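CRISPR-associated endonuclease Cas9 (Campylobacter jejuni subsp. jejuni serotype O:2, PDB 5X2H) is an RNA-guided endonuclease of CRISPR adaptive immunity whose natural form cuts the two strands of target DNA with HNH and RuvC-like domains. Local coordinates at residues Y465-N470 against V816-E821. Residues are numbered along the deposited sequence; the frame is centred on the assembly and turned at random.
With nucleotides of chain B.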
loop_
_atom_site.group_PDB
_atom_site.type_symbol
_atom_site.label_atom_id
_atom_site.label_comp_id
_atom_site.label_asym_id
_atom_site.label_seq_id
_atom_site.Cartn_x
_atom_site.Cartn_y
_atom_site.Cartn_z
ATOM N N TYR A 465 16.995 -10.470 4.391
ATOM C CA TYR A 465 18.282 -10.848 3.818
ATOM C C TYR A 465 19.425 -10.151 4.541
ATOM O O TYR A 465 20.437 -10.782 4.867
ATOM C CB TYR A 465 18.315 -10.525 2.324
ATOM C CG TYR A 465 19.710 -10.472 1.741
ATOM C CD1 TYR A 465 20.436 -11.636 1.510
ATOM C CD2 TYR A 465 20.304 -9.257 1.418
ATOM C CE1 TYR A 465 21.715 -11.591 0.979
ATOM C CE2 TYR A 465 21.580 -9.201 0.886
ATOM C CZ TYR A 465 22.281 -10.369 0.666
ATOM O OH TYR A 465 23.552 -10.314 0.134
ATOM N N ARG A 466 19.275 -8.852 4.812
ATOM C CA ARG A 466 20.325 -8.115 5.506
ATOM C C ARG A 466 20.527 -8.640 6.922
ATOM O O ARG A 466 21.667 -8.811 7.370
ATOM C CB ARG A 466 19.993 -6.623 5.531
ATOM C CG ARG A 466 20.834 -5.833 6.517
ATOM C CD ARG A 466 20.551 -4.346 6.444
ATOM N NE ARG A 466 21.379 -3.601 7.388
ATOM C CZ ARG A 466 21.003 -3.288 8.623
ATOM N NH1 ARG A 466 19.805 -3.648 9.063
ATOM N NH2 ARG A 466 21.821 -2.612 9.418
ATOM N N LYS A 467 19.432 -8.903 7.637
ATOM C CA LYS A 467 19.539 -9.373 9.014
ATOM C C LYS A 467 20.262 -10.711 9.085
ATOM O O LYS A 467 21.143 -10.904 9.932
ATOM C CB LYS A 467 18.149 -9.474 9.640
ATOM C CG LYS A 467 18.143 -10.059 11.045
ATOM C CD LYS A 467 16.736 -10.102 11.628
ATOM C CE LYS A 467 16.147 -8.708 11.753
ATOM N NZ LYS A 467 14.873 -8.715 12.516
ATOM N N VAL A 468 19.914 -11.643 8.196
ATOM C CA VAL A 468 20.558 -12.953 8.202
ATOM C C VAL A 468 22.020 -12.835 7.790
ATOM O O VAL A 468 22.899 -13.460 8.394
ATOM C CB VAL A 468 19.788 -13.929 7.294
ATOM C CG1 VAL A 468 20.550 -15.238 7.149
ATOM C CG2 VAL A 468 18.402 -14.188 7.856
ATOM N N LEU A 469 22.305 -12.032 6.761
ATOM C CA LEU A 469 23.683 -11.869 6.304
ATOM C C LEU A 469 24.552 -11.241 7.387
ATOM O O LEU A 469 25.653 -11.725 7.673
ATOM C CB LEU A 469 23.720 -11.023 5.029
ATOM C CG LEU A 469 25.100 -10.520 4.586
ATOM C CD1 LEU A 469 26.030 -11.677 4.235
ATOM C CD2 LEU A 469 24.979 -9.555 3.419
ATOM N N ASN A 470 24.071 -10.160 8.006
ATOM C CA ASN A 470 24.864 -9.491 9.032
ATOM C C ASN A 470 25.057 -10.371 10.262
ATOM O O ASN A 470 26.102 -10.291 10.919
ATOM C CB ASN A 470 24.218 -8.159 9.415
ATOM C CG ASN A 470 24.412 -7.094 8.347
ATOM O OD1 ASN A 470 25.259 -7.236 7.468
ATOM N ND2 ASN A 470 23.629 -6.023 8.423
ATOM N N VAL A 816 14.534 -17.099 19.649
ATOM C CA VAL A 816 15.260 -17.576 18.477
ATOM C C VAL A 816 16.014 -16.409 17.857
ATOM O O VAL A 816 15.451 -15.321 17.678
ATOM C CB VAL A 816 14.314 -18.203 17.439
ATOM C CG1 VAL A 816 15.045 -19.261 16.620
ATOM C CG2 VAL A 816 13.089 -18.775 18.100
ATOM N N SER A 817 17.278 -16.635 17.516
ATOM C CA SER A 817 18.015 -15.672 16.716
ATOM C C SER A 817 17.626 -15.838 15.247
ATOM O O SER A 817 16.869 -16.739 14.876
ATOM C CB SER A 817 19.517 -15.846 16.921
ATOM O OG SER A 817 19.988 -17.014 16.276
ATOM N N ALA A 818 18.141 -14.955 14.391
ATOM C CA ALA A 818 17.818 -15.054 12.972
ATOM C C ALA A 818 18.472 -16.262 12.314
ATOM O O ALA A 818 18.051 -16.660 11.221
ATOM C CB ALA A 818 18.231 -13.774 12.243
ATOM N N LEU A 819 19.482 -16.853 12.952
ATOM C CA LEU A 819 20.195 -18.001 12.412
ATOM C C LEU A 819 19.717 -19.324 12.995
ATOM O O LEU A 819 20.296 -20.369 12.681
ATOM C CB LEU A 819 21.701 -17.847 12.658
ATOM C CG LEU A 819 22.369 -16.574 12.127
ATOM C CD1 LEU A 819 23.877 -16.646 12.316
ATOM C CD2 LEU A 819 22.019 -16.343 10.667
ATOM N N GLY A 820 18.684 -19.308 13.831
ATOM C CA GLY A 820 18.172 -20.522 14.428
ATOM C C GLY A 820 18.731 -20.868 15.790
ATOM O O GLY A 820 18.461 -21.968 16.286
ATOM N N GLU A 821 19.495 -19.974 16.412
ATOM C CA GLU A 821 20.016 -20.223 17.749
ATOM C C GLU A 821 18.924 -19.985 18.784
ATOM O O GLU A 821 18.212 -18.977 18.731
ATOM C CB GLU A 821 21.218 -19.324 18.029
ATOM C CG GLU A 821 22.239 -19.303 16.905
ATOM C CD GLU A 821 23.241 -18.178 17.053
ATOM O OE1 GLU A 821 24.307 -18.404 17.665
ATOM O OE2 GLU A 821 22.953 -17.062 16.565
ATOM P P U B 74 19.972 -1.841 12.338
ATOM O OP1 U B 74 21.436 -1.837 12.092
ATOM O OP2 U B 74 19.167 -3.004 11.888
ATOM O "O5'" U B 74 19.717 -1.642 13.898
ATOM C "C5'" U B 74 20.312 -0.566 14.609
ATOM C "C4'" U B 74 19.661 -0.359 15.955
ATOM O "O4'" U B 74 18.243 -0.107 15.784
ATOM C "C3'" U B 74 19.718 -1.537 16.916
ATOM O "O3'" U B 74 20.951 -1.605 17.614
ATOM C "C2'" U B 74 18.524 -1.288 17.834
ATOM O "O2'" U B 74 18.861 -0.368 18.862
ATOM C "C1'" U B 74 17.525 -0.616 16.888
ATOM N N1 U B 74 16.475 -1.543 16.404
ATOM C C2 U B 74 15.384 -1.749 17.227
ATOM O O2 U B 74 15.267 -1.211 18.313
ATOM N N3 U B 74 14.434 -2.609 16.735
ATOM C C4 U B 74 14.464 -3.270 15.524
ATOM O O4 U B 74 13.532 -4.017 15.217
ATOM C C5 U B 74 15.625 -3.002 14.728
ATOM C C6 U B 74 16.565 -2.169 15.184
ATOM P P C B 77 18.831 -12.949 19.632
ATOM O OP1 C B 77 19.088 -14.337 20.090
ATOM O OP2 C B 77 19.344 -12.525 18.304
ATOM O "O5'" C B 77 17.263 -12.697 19.618
ATOM C "C5'" C B 77 16.684 -11.733 18.753
ATOM C "C4'" C B 77 15.241 -11.510 19.114
ATOM O "O4'" C B 77 15.151 -11.080 20.488
ATOM C "C3'" C B 77 14.498 -10.440 18.331
ATOM O "O3'" C B 77 14.005 -10.955 17.106
ATOM C "C2'" C B 77 13.383 -10.020 19.288
ATOM O "O2'" C B 77 12.262 -10.881 19.153
ATOM C "C1'" C B 77 14.014 -10.271 20.663
ATOM N N1 C B 77 14.403 -9.042 21.392
ATOM C C2 C B 77 13.416 -8.368 22.112
ATOM O O2 C B 77 12.252 -8.798 22.084
ATOM N N3 C B 77 13.749 -7.260 22.809
ATOM C C4 C B 77 15.013 -6.838 22.816
ATOM N N4 C B 77 15.291 -5.736 23.517
ATOM C C5 C B 77 16.044 -7.513 22.097
ATOM C C6 C B 77 15.699 -8.609 21.412
ATOM P P G B 73 15.675 -2.734 8.549
ATOM O OP1 G B 73 16.857 -3.364 7.912
ATOM O OP2 G B 73 14.676 -3.571 9.261
ATOM O "O5'" G B 73 16.179 -1.638 9.589
ATOM C "C5'" G B 73 17.201 -0.716 9.247
ATOM C "C4'" G B 73 17.438 0.277 10.357
ATOM O "O4'" G B 73 16.184 0.908 10.720
ATOM C "C3'" G B 73 17.956 -0.291 11.670
ATOM O "O3'" G B 73 19.357 -0.516 11.663
ATOM C "C2'" G B 73 17.517 0.760 12.682
ATOM O "O2'" G B 73 18.397 1.872 12.662
ATOM C "C1'" G B 73 16.173 1.201 12.101
ATOM N N9 G B 73 15.039 0.494 12.728
ATOM C C8 G B 73 14.280 -0.513 12.183
ATOM N N7 G B 73 13.346 -0.934 12.990
ATOM C C5 G B 73 13.499 -0.163 14.135
ATOM C C6 G B 73 12.774 -0.166 15.356
ATOM O O6 G B 73 11.817 -0.878 15.678
ATOM N N1 G B 73 13.262 0.784 16.249
ATOM C C2 G B 73 14.316 1.629 16.001
ATOM N N2 G B 73 14.647 2.479 16.984
ATOM N N3 G B 73 14.999 1.638 14.869
ATOM C C4 G B 73 14.540 0.725 13.987
#
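A beta hairpin at the edge of the antiparallel sheet of the C-terminal PAM-interacting domain lays its type I turn, Ser817 to Gly820, against helix 456-476, which packs on the RuvC sheet and carries the guide RNA on another side. The joint is small and made of van der Waals contacts, with no hydrogen bond between helix and turn. Ala818 directs its methyl at the helix, and its CB rests 3.9 Å from Lys467 CG. Lys467 CG and CD lie against that methyl, and the bend at chi3 (-62°) turns CE and NZ away from it, toward the RNA, where NZ forms a salt bridge to a phosphate. Beside it, Leu819 reaches the helix with one branch, CD2, which lies 4.0 Å from Val468 CG1 and 3.8 Å from the carbonyl Val468 O. The other valine methyl, Val468 CG2, comes within 4.4 Å of Ala818 CB. Ser817 OG, at the start of the turn, accepts the amide N of Glu821, the residue just past it, at 3.0 Å and, weakly, that of Leu819, and donates to Glu821 OE2 on the anti side of the carboxylate. The Glu821 bonds link the start of the turn to the residue that follows it, while Glu821 OE1 forms a salt bridge with Lys475 of the same helix. Arg466 points elsewhere: its extended chain presents the guanidinium edge to the U74 phosphate of chain B, NH1 to OP2 at 3.0 Å and NH2 to OP1 at 2.8 Å, both nearly straight, with a weaker bond from NH1 to the G73 phosphate. Val468 also packs on Phe13 of strand 10-15, and Arg36 of strand 29-37 touches Lys467, Val468 and Ala818, so the turn between strands 810-816 and 822-824 joins the PAM-interacting domain to the RuvC domain.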